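AB hydrolase-1 domain-containing protein (Parabacteroides distasonis, PDB 4Q34) probably hydrolyses ester bonds, as expected for a putative esterase of the alpha/beta hydrolase family. Local coordinates at residues G31-V36 with A94-E99; D87-G92 with F153-D158; V101-A106 with P146-T151. One frame throughout, in Å; residues are numbered along the deposited sequence.

Contact 1: G31-V36 with A94-E99; sequences GDHAYV and AGRGTE
Asp-32 and Thr-98 form the tight end of this contact and illustrate how one buried acid can organise an irregular loop against a sheet strand. The segments run nearly antiparallel, their end-to-end directions 167° apart. Thr-98 meets both carboxylate oxygens: its OG1 donates to Asp-32 OD2 at 2.7 Å, and its backbone N reaches Asp-32 OD1 at 3.2 Å. Both donors come from above the carboxylate plane, the hydroxyl 44° out of it. With Thr-98 OG1 lying between its own N and carbonyl carbon (chi1 58°), hydroxyl and N-H face the same acid. Its methyl CG2 presses in as well, 3.3 Å from Asp-32 OD2. Two residues before Thr-98, the carbonyl O of Arg-96, centre of an inverse gamma turn, accepts from Asp-32 N at 3.0 Å.

The other end is looser and partly hydrated. Ala-94 CB rests 4.2 Å from Tyr-35 CB, while a water links His-33 NE2 (3.0 Å) to Arg-96 N. His-33 CE1 lies 3.9 Å from Arg-96 CB. The long chain of Arg-96 runs on extended to a salt bridge with Glu-109 of the second subunit; Arg-142 of that subunit bonds His-33 ND1, and its Glu-63 bonds the Tyr-35 hydroxyl.

Asp-32 OD2 also forms a salt bridge with Arg-90. With a hydroxyl, a backbone N-H and a guanidinium converging on it, this buried carboxylate probably stays ionised and ties the loop after strand 83-87 to strand 28-41.

Contact 2: D87-G92 with F153-D158; sequences DQPRRG and FEVYSD
Pro-89 and Tyr-156 bring the two backbones closest, their CA atoms 5.8 Å apart. Pro-89 occupies the second position of a type II beta turn running from Gln-88 to Arg-91; Arg-90, at the third, has the positive phi (71°) that this turn demands, and the closing bond from Arg-91 N to Gln-88 O is weak. Facing the turn is the first part of helix 153-167.

Between them, the Gln-88 amide stacks on the Tyr-156 ring: it lies over one face, the planes 21° apart, with Gln-88 NE2 3.3 Å from Tyr-156 CE2. Its CG adds a CH-pi contact with the same ring, 4.2 Å from the centroid. A single water then fixes the polar rim of the stack: it accepts from Gln-88 NE2 at 3.0 Å, donates to Pro-89 O, and is hydrogen-bonded to Tyr-156 OH at 2.9 Å. Next to the ring, Pro-89 CB packs 3.8 Å from Val-155 CG1. That same methyl lies over one face of the Arg-90 guanidinium, whose NH1 bonds the carbonyl of Thr-150.

The turn follows directly from strand 83-87, and Pro-89 touches both Ala-34 of strand 28-41 and Ala-159, further along helix 153-167. From the other side of that helix, Phe-153 and Ser-157 pack on helix 178-185.

Contact 3: V101-A106 with P146-T151; sequences VTISPA and PTIGTT
Val-101 and Ile-103 belong to a short strand, 101-103, that pairs antiparallel with a strand of the second subunit, making a sheet that crosses the dimer interface; within their own subunit both side chains turn to the loop before helix 153-167. Here is the usual alternation of a beta strand at work: residues two apart pack inward, while the intervening Thr-102 sends its hydroxyl to Thr-102 of the second subunit. The loop is kinked by an inverse gamma turn centred on Ile-148 and followed by Gly-149, whose backbone angles (145°/-154°) are a glycine's preserve.

No hydrogen bond joins the two segments, and the contact is one of branched aliphatic groups against backbone, proline and Ile-148. Val-101 sets both methyls over one face of the peptide between Ile-148 and Gly-149: its CG1 is 3.6 Å from Gly-149 N, its CG2 3.7 Å from the same nitrogen. CG1 also meets Ile-148 CG2 at 3.8 Å. Ile-103 sends its two branches different ways. Its CG2, anti to the backbone N, reaches Pro-146 CB at 4.0 Å, the two side chains crossing at about a right angle. The other branch is folded back (chi2 -62°), which brings CD1 to the middle of the loop, 4.3 Å from Ile-148 CD1.

The interface lies close by: Val-101 packs on Ile-103 of the second subunit, and Ile-148 on its own counterpart there. Thr-147 directs its OG1 to Arg-91, but its carbonyl faces the strand, where Ile-103 CD1 sits 3.3 Å from Thr-147 O.

Arg-90 is the hub of all three contacts. Within contact 2 it stands against the helix, yet its NH2 meets Asp-32 OD2 of contact 1 at 2.9 Å, and its NH1 and backbone O meet contact 3, the latter 2.7 Å from Ile-148 N. Contacts 1 and 2 have centres about 7 Å apart; contact 3 lies about 13 and 14 Å from them, joined to contact 1 by Glu-99 OE2 and Thr-150 OG1 at 2.6 Å. Arg-91 bonds the carbonyls of Gly-54 and Gln-57, in the loop after strand 49-52 that in this family commonly contributes to the oxyanion hole. Tyr-35 of contact 1 binds a glycerol, probably from the crystallisation liquor.

Contact 1: G31-V36 with A94-E99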
loop_
_atom_site.group_PDB
_atom_site.type_symbol
_atom_site.label_atom_id
_atom_site.label_comp_id
_atom_site.label_asym_id
_atom_site.label_seq_id
_atom_site.Cartn_x
_atom_site.Cartn_y
_atom_site.Cartn_z
ATOM N N GLY A 31 4.125 10.722 12.051
ATOM C CA GLY A 31 4.866 9.934 11.046
ATOM C C GLY A 31 5.586 8.732 11.608
ATOM O O GLY A 31 5.566 8.467 12.810
ATOM N N ASP A 32 6.283 8.016 10.739
ATOM C CA ASP A 32 7.095 6.859 11.125
ATOM C C ASP A 32 6.327 5.591 11.630
ATOM O O ASP A 32 6.922 4.681 12.188
ATOM C CB ASP A 32 8.230 7.263 12.095
ATOM C CG ASP A 32 9.399 7.978 11.380
ATOM O OD1 ASP A 32 9.419 8.060 10.113
ATOM O OD2 ASP A 32 10.296 8.469 12.116
ATOM N N HIS A 33 5.019 5.544 11.390
ATOM C CA HIS A 33 4.190 4.359 11.651
ATOM C C HIS A 33 4.441 3.364 10.541
ATOM O O HIS A 33 4.970 3.704 9.459
ATOM C CB HIS A 33 2.710 4.749 11.644
ATOM C CG HIS A 33 2.352 5.591 10.456
ATOM N ND1 HIS A 33 2.548 6.954 10.442
ATOM C CD2 HIS A 33 1.927 5.260 9.205
ATOM C CE1 HIS A 33 2.221 7.428 9.250
ATOM N NE2 HIS A 33 1.837 6.422 8.487
ATOM N N ALA A 34 4.021 2.131 10.765
ATOM C CA ALA A 34 3.887 1.153 9.684
ATOM C C ALA A 34 2.438 1.175 9.233
ATOM O O ALA A 34 1.540 1.584 10.017
ATOM C CB ALA A 34 4.248 -0.246 10.179
ATOM N N TYR A 35 2.197 0.671 8.015
ATOM C CA TYR A 35 0.865 0.432 7.516
ATOM C C TYR A 35 0.643 -1.076 7.467
ATOM O O TYR A 35 1.534 -1.809 7.079
ATOM C CB TYR A 35 0.649 1.022 6.133
ATOM C CG TYR A 35 -0.579 0.486 5.411
ATOM C CD1 TYR A 35 -0.480 -0.617 4.604
ATOM C CD2 TYR A 35 -1.814 1.100 5.523
ATOM C CE1 TYR A 35 -1.582 -1.114 3.910
ATOM C CE2 TYR A 35 -2.934 0.618 4.843
ATOM C CZ TYR A 35 -2.806 -0.493 4.022
ATOM O OH TYR A 35 -3.887 -1.007 3.341
ATOM N N VAL A 36 -0.529 -1.518 7.894
ATOM C CA VAL A 36 -0.839 -2.942 7.985
ATOM C C VAL A 36 -2.173 -3.252 7.303
ATOM O O VAL A 36 -3.168 -2.572 7.528
ATOM C CB VAL A 36 -0.944 -3.349 9.479
ATOM C CG1 VAL A 36 -1.251 -4.844 9.600
ATOM C CG2 VAL A 36 0.320 -2.953 10.203
ATOM N N ALA A 94 3.187 3.581 4.031
ATOM C CA ALA A 94 3.731 4.209 5.253
ATOM C C ALA A 94 4.764 5.260 4.908
ATOM O O ALA A 94 5.698 5.459 5.657
ATOM C CB ALA A 94 4.317 3.156 6.170
ATOM N N GLY A 95 4.590 5.921 3.769
ATOM C CA GLY A 95 5.548 6.936 3.289
ATOM C C GLY A 95 5.661 8.197 4.087
ATOM O O GLY A 95 6.576 8.964 3.862
ATOM N N ARG A 96 4.745 8.431 5.019
ATOM C CA ARG A 96 4.742 9.636 5.863
ATOM C C ARG A 96 5.792 9.470 6.963
ATOM O O ARG A 96 5.469 9.154 8.114
ATOM C CB ARG A 96 3.348 9.883 6.455
ATOM C CG ARG A 96 3.218 11.204 7.216
ATOM C CD ARG A 96 1.784 11.399 7.550
ATOM N NE ARG A 96 1.475 12.661 8.270
ATOM C CZ ARG A 96 1.201 13.841 7.714
ATOM N NH1 ARG A 96 1.279 14.042 6.410
ATOM N NH2 ARG A 96 0.870 14.879 8.490
ATOM N N GLY A 97 7.055 9.670 6.583
ATOM C CA GLY A 97 8.177 9.644 7.532
ATOM C C GLY A 97 8.347 10.994 8.179
ATOM O O GLY A 97 7.702 11.954 7.792
ATOM N N THR A 98 9.247 11.061 9.163
ATOM C CA THR A 98 9.503 12.261 9.927
ATOM C C THR A 98 10.705 13.053 9.404
ATOM O O THR A 98 11.023 14.126 9.953
ATOM C CB THR A 98 9.755 11.896 11.395
ATOM O OG1 THR A 98 10.860 10.980 11.453
ATOM C CG2 THR A 98 8.460 11.265 12.010
ATOM N N GLU A 99 11.389 12.533 8.392
ATOM C CA GLU A 99 12.611 13.189 7.897
ATOM C C GLU A 99 12.412 13.888 6.548
ATOM O O GLU A 99 11.551 13.492 5.724
ATOM C CB GLU A 99 13.698 12.149 7.670
ATOM C CG GLU A 99 14.105 11.391 8.890
ATOM C CD GLU A 99 14.823 10.123 8.537
ATOM O OE1 GLU A 99 14.192 9.273 7.883
ATOM O OE2 GLU A 99 15.987 9.955 8.955
HETATM O O HOH W 1 1.910 7.106 5.528
HETATM O O HOH W 2 6.131 5.982 8.349
#

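Contact 2: D87-G92 with F153-D158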
loop_
_atom_site.group_PDB
_atom_site.type_symbol
_atom_site.label_atom_id
_atom_site.label_comp_id
_atom_site.label_asym_id
_atom_site.label_seq_id
_atom_site.Cartn_x
_atom_site.Cartn_y
_atom_site.Cartn_z
ATOM N N ASP A 87 3.698 -2.627 5.422
ATOM C CA ASP A 87 4.657 -1.693 4.860
ATOM C C ASP A 87 5.299 -0.975 6.066
ATOM O O ASP A 87 4.626 -0.298 6.857
ATOM C CB ASP A 87 4.002 -0.684 3.983
ATOM C CG ASP A 87 3.254 -1.312 2.821
ATOM O OD1 ASP A 87 3.690 -2.312 2.208
ATOM O OD2 ASP A 87 2.191 -0.731 2.467
ATOM N N GLN A 88 6.591 -1.209 6.239
ATOM C CA GLN A 88 7.316 -0.726 7.370
ATOM C C GLN A 88 7.402 0.783 7.281
ATOM O O GLN A 88 7.149 1.351 6.230
ATOM C CB GLN A 88 8.707 -1.379 7.447
ATOM C CG GLN A 88 9.754 -0.703 6.575
ATOM C CD GLN A 88 11.067 -1.426 6.427
ATOM O OE1 GLN A 88 11.326 -2.486 7.021
ATOM N NE2 GLN A 88 11.945 -0.824 5.600
ATOM N N PRO A 89 7.707 1.447 8.413
ATOM C CA PRO A 89 7.922 2.915 8.431
ATOM C C PRO A 89 8.739 3.393 7.239
ATOM O O PRO A 89 9.754 2.790 6.884
ATOM C CB PRO A 89 8.680 3.124 9.735
ATOM C CG PRO A 89 8.161 2.049 10.615
ATOM C CD PRO A 89 8.173 0.859 9.669
ATOM N N ARG A 90 8.286 4.507 6.671
ATOM C CA ARG A 90 8.951 5.218 5.565
ATOM C C ARG A 90 8.903 4.503 4.219
ATOM O O ARG A 90 9.641 4.855 3.331
ATOM C CB ARG A 90 10.405 5.543 5.926
ATOM C CG ARG A 90 10.518 6.241 7.260
ATOM C CD ARG A 90 11.961 6.362 7.755
ATOM N NE ARG A 90 11.978 7.089 9.022
ATOM C CZ ARG A 90 13.046 7.233 9.816
ATOM N NH1 ARG A 90 14.223 6.693 9.482
ATOM N NH2 ARG A 90 12.940 7.953 10.940
ATOM N N ARG A 91 8.045 3.495 4.092
ATOM C CA ARG A 91 7.966 2.678 2.891
ATOM C C ARG A 91 6.525 2.581 2.367
ATOM O O ARG A 91 5.569 2.237 3.113
ATOM C CB ARG A 91 8.505 1.292 3.176
ATOM C CG ARG A 91 8.810 0.475 1.940
ATOM C CD ARG A 91 10.028 0.972 1.154
ATOM N NE ARG A 91 11.291 0.920 1.889
ATOM C CZ ARG A 91 11.999 -0.177 2.184
ATOM N NH1 ARG A 91 11.572 -1.418 1.883
ATOM N NH2 ARG A 91 13.143 -0.040 2.844
ATOM N N GLY A 92 6.346 2.821 1.082
ATOM C CA GLY A 92 5.037 2.593 0.426
ATOM C C GLY A 92 3.911 3.392 1.071
ATOM O O GLY A 92 4.052 4.577 1.231
ATOM N N PHE A 153 16.867 0.725 11.732
ATOM C CA PHE A 153 16.308 -0.548 12.228
ATOM C C PHE A 153 15.576 -0.329 13.573
ATOM O O PHE A 153 14.657 -1.080 13.898
ATOM C CB PHE A 153 17.384 -1.634 12.418
ATOM C CG PHE A 153 18.018 -2.130 11.152
ATOM C CD1 PHE A 153 17.447 -1.897 9.893
ATOM C CD2 PHE A 153 19.226 -2.860 11.220
ATOM C CE1 PHE A 153 18.049 -2.371 8.726
ATOM C CE2 PHE A 153 19.824 -3.354 10.058
ATOM C CZ PHE A 153 19.224 -3.109 8.804
ATOM N N GLU A 154 15.958 0.692 14.325
ATOM C CA GLU A 154 15.255 1.005 15.561
ATOM C C GLU A 154 13.831 1.467 15.250
ATOM O O GLU A 154 12.848 0.960 15.846
ATOM C CB GLU A 154 15.971 2.093 16.379
ATOM C CG GLU A 154 15.195 2.508 17.630
ATOM C CD GLU A 154 15.931 3.482 18.524
ATOM O OE1 GLU A 154 16.844 4.160 18.003
ATOM O OE2 GLU A 154 15.613 3.565 19.745
ATOM N N VAL A 155 13.709 2.353 14.259
ATOM C CA VAL A 155 12.407 2.909 13.847
ATOM C C VAL A 155 11.549 1.768 13.264
ATOM O O VAL A 155 10.377 1.634 13.555
ATOM C CB VAL A 155 12.589 4.045 12.826
ATOM C CG1 VAL A 155 11.254 4.469 12.238
ATOM C CG2 VAL A 155 13.280 5.252 13.467
ATOM N N TYR A 156 12.173 0.917 12.451
ATOM C CA TYR A 156 11.442 -0.168 11.803
ATOM C C TYR A 156 10.968 -1.169 12.820
ATOM O O TYR A 156 9.783 -1.568 12.849
ATOM C CB TYR A 156 12.329 -0.861 10.751
ATOM C CG TYR A 156 12.837 -0.050 9.569
ATOM C CD1 TYR A 156 12.285 1.204 9.198
ATOM C CD2 TYR A 156 13.824 -0.576 8.751
ATOM C CE1 TYR A 156 12.742 1.897 8.105
ATOM C CE2 TYR A 156 14.311 0.134 7.669
ATOM C CZ TYR A 156 13.766 1.349 7.331
ATOM O OH TYR A 156 14.183 2.027 6.217
ATOM N N SER A 157 11.872 -1.592 13.678
ATOM C CA SER A 157 11.532 -2.631 14.647
ATOM C C SER A 157 10.587 -2.069 15.733
ATOM O O SER A 157 9.758 -2.781 16.286
ATOM C CB SER A 157 12.789 -3.255 15.243
ATOM O OG SER A 157 13.574 -2.317 15.954
ATOM N N ASP A 158 10.687 -0.784 16.053
ATOM C CA ASP A 158 9.700 -0.245 16.969
ATOM C C ASP A 158 8.256 -0.414 16.472
ATOM O O ASP A 158 7.350 -0.652 17.252
ATOM C CB ASP A 158 9.928 1.254 17.254
ATOM C CG ASP A 158 11.031 1.525 18.279
ATOM O OD1 ASP A 158 11.516 0.629 18.963
ATOM O OD2 ASP A 158 11.410 2.710 18.379
HETATM O O HOH W 3 11.552 2.039 4.896
#

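Contact 3: V101-A106 with P146-T151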
loop_
_atom_site.group_PDB
_atom_site.type_symbol
_atom_site.label_atom_id
_atom_site.label_comp_id
_atom_site.label_asym_id
_atom_site.label_seq_id
_atom_site.Cartn_x
_atom_site.Cartn_y
_atom_site.Cartn_z
ATOM N N VAL A 101 13.894 14.374 2.915
ATOM C CA VAL A 101 14.653 13.434 2.103
ATOM C C VAL A 101 14.539 13.800 0.622
ATOM O O VAL A 101 13.514 14.321 0.175
ATOM C CB VAL A 101 14.169 11.981 2.342
ATOM C CG1 VAL A 101 12.719 11.834 1.954
ATOM C CG2 VAL A 101 15.052 10.976 1.596
ATOM N N THR A 102 15.602 13.524 -0.132
ATOM C CA THR A 102 15.596 13.670 -1.583
ATOM C C THR A 102 15.650 12.269 -2.181
ATOM O O THR A 102 16.519 11.468 -1.811
ATOM C CB THR A 102 16.742 14.540 -2.077
ATOM O OG1 THR A 102 16.551 15.859 -1.573
ATOM C CG2 THR A 102 16.752 14.614 -3.581
ATOM N N ILE A 103 14.698 11.997 -3.072
ATOM C CA ILE A 103 14.573 10.735 -3.745
ATOM C C ILE A 103 14.891 11.007 -5.217
ATOM O O ILE A 103 14.332 11.913 -5.798
ATOM C CB ILE A 103 13.128 10.218 -3.666
ATOM C CG1 ILE A 103 12.643 10.053 -2.220
ATOM C CG2 ILE A 103 12.995 8.902 -4.420
ATOM C CD1 ILE A 103 13.418 9.075 -1.431
ATOM N N SER A 104 15.733 10.176 -5.830
ATOM C CA SER A 104 16.025 10.252 -7.258
ATOM C C SER A 104 16.024 8.867 -7.860
ATOM O O SER A 104 16.617 7.963 -7.276
ATOM C CB SER A 104 17.417 10.817 -7.476
ATOM O OG SER A 104 17.446 12.170 -7.109
ATOM N N PRO A 105 15.430 8.697 -9.052
ATOM C CA PRO A 105 15.540 7.383 -9.706
ATOM C C PRO A 105 16.993 6.959 -9.924
ATOM O O PRO A 105 17.795 7.798 -10.301
ATOM C CB PRO A 105 14.886 7.620 -11.061
ATOM C CG PRO A 105 13.888 8.672 -10.779
ATOM C CD PRO A 105 14.577 9.611 -9.831
ATOM N N ALA A 106 17.288 5.680 -9.712
ATOM C CA ALA A 106 18.604 5.106 -9.943
ATOM C C ALA A 106 18.486 4.022 -11.003
ATOM O O ALA A 106 17.597 3.170 -10.926
ATOM C CB ALA A 106 19.127 4.490 -8.641
ATOM N N PRO A 146 10.493 3.415 -2.925
ATOM C CA PRO A 146 11.592 4.023 -2.205
ATOM C C PRO A 146 11.339 4.225 -0.711
ATOM O O PRO A 146 10.198 4.183 -0.252
ATOM C CB PRO A 146 11.791 5.355 -2.934
ATOM C CG PRO A 146 10.390 5.688 -3.408
ATOM C CD PRO A 146 9.802 4.383 -3.804
ATOM N N THR A 147 12.420 4.375 0.040
ATOM C CA THR A 147 12.381 4.744 1.445
ATOM C C THR A 147 12.311 6.246 1.560
ATOM O O THR A 147 13.191 6.971 1.073
ATOM C CB THR A 147 13.617 4.183 2.161
ATOM O OG1 THR A 147 13.581 2.742 2.067
ATOM C CG2 THR A 147 13.704 4.626 3.603
ATOM N N ILE A 148 11.287 6.722 2.260
ATOM C CA ILE A 148 11.048 8.155 2.382
ATOM C C ILE A 148 11.702 8.637 3.675
ATOM O O ILE A 148 11.052 8.998 4.674
ATOM C CB ILE A 148 9.538 8.506 2.303
ATOM C CG1 ILE A 148 8.833 7.722 1.173
ATOM C CG2 ILE A 148 9.350 9.996 2.108
ATOM C CD1 ILE A 148 9.517 7.787 -0.180
ATOM N N GLY A 149 13.020 8.621 3.653
ATOM C CA GLY A 149 13.839 8.890 4.817
ATOM C C GLY A 149 15.079 8.022 4.763
ATOM O O GLY A 149 15.520 7.622 3.666
ATOM N N THR A 150 15.647 7.744 5.939
ATOM C CA THR A 150 16.858 6.932 6.082
ATOM C C THR A 150 16.513 5.577 6.640
ATOM O O THR A 150 15.486 5.408 7.304
ATOM C CB THR A 150 17.873 7.569 7.073
ATOM O OG1 THR A 150 17.269 7.747 8.374
ATOM C CG2 THR A 150 18.358 8.865 6.535
ATOM N N THR A 151 17.382 4.604 6.381
ATOM C CA THR A 151 17.234 3.293 6.940
ATOM C C THR A 151 17.524 3.417 8.430
ATOM O O THR A 151 18.576 3.957 8.809
ATOM C CB THR A 151 18.253 2.347 6.305
ATOM O OG1 THR A 151 17.988 2.285 4.904
ATOM C CG2 THR A 151 18.159 0.994 6.911
#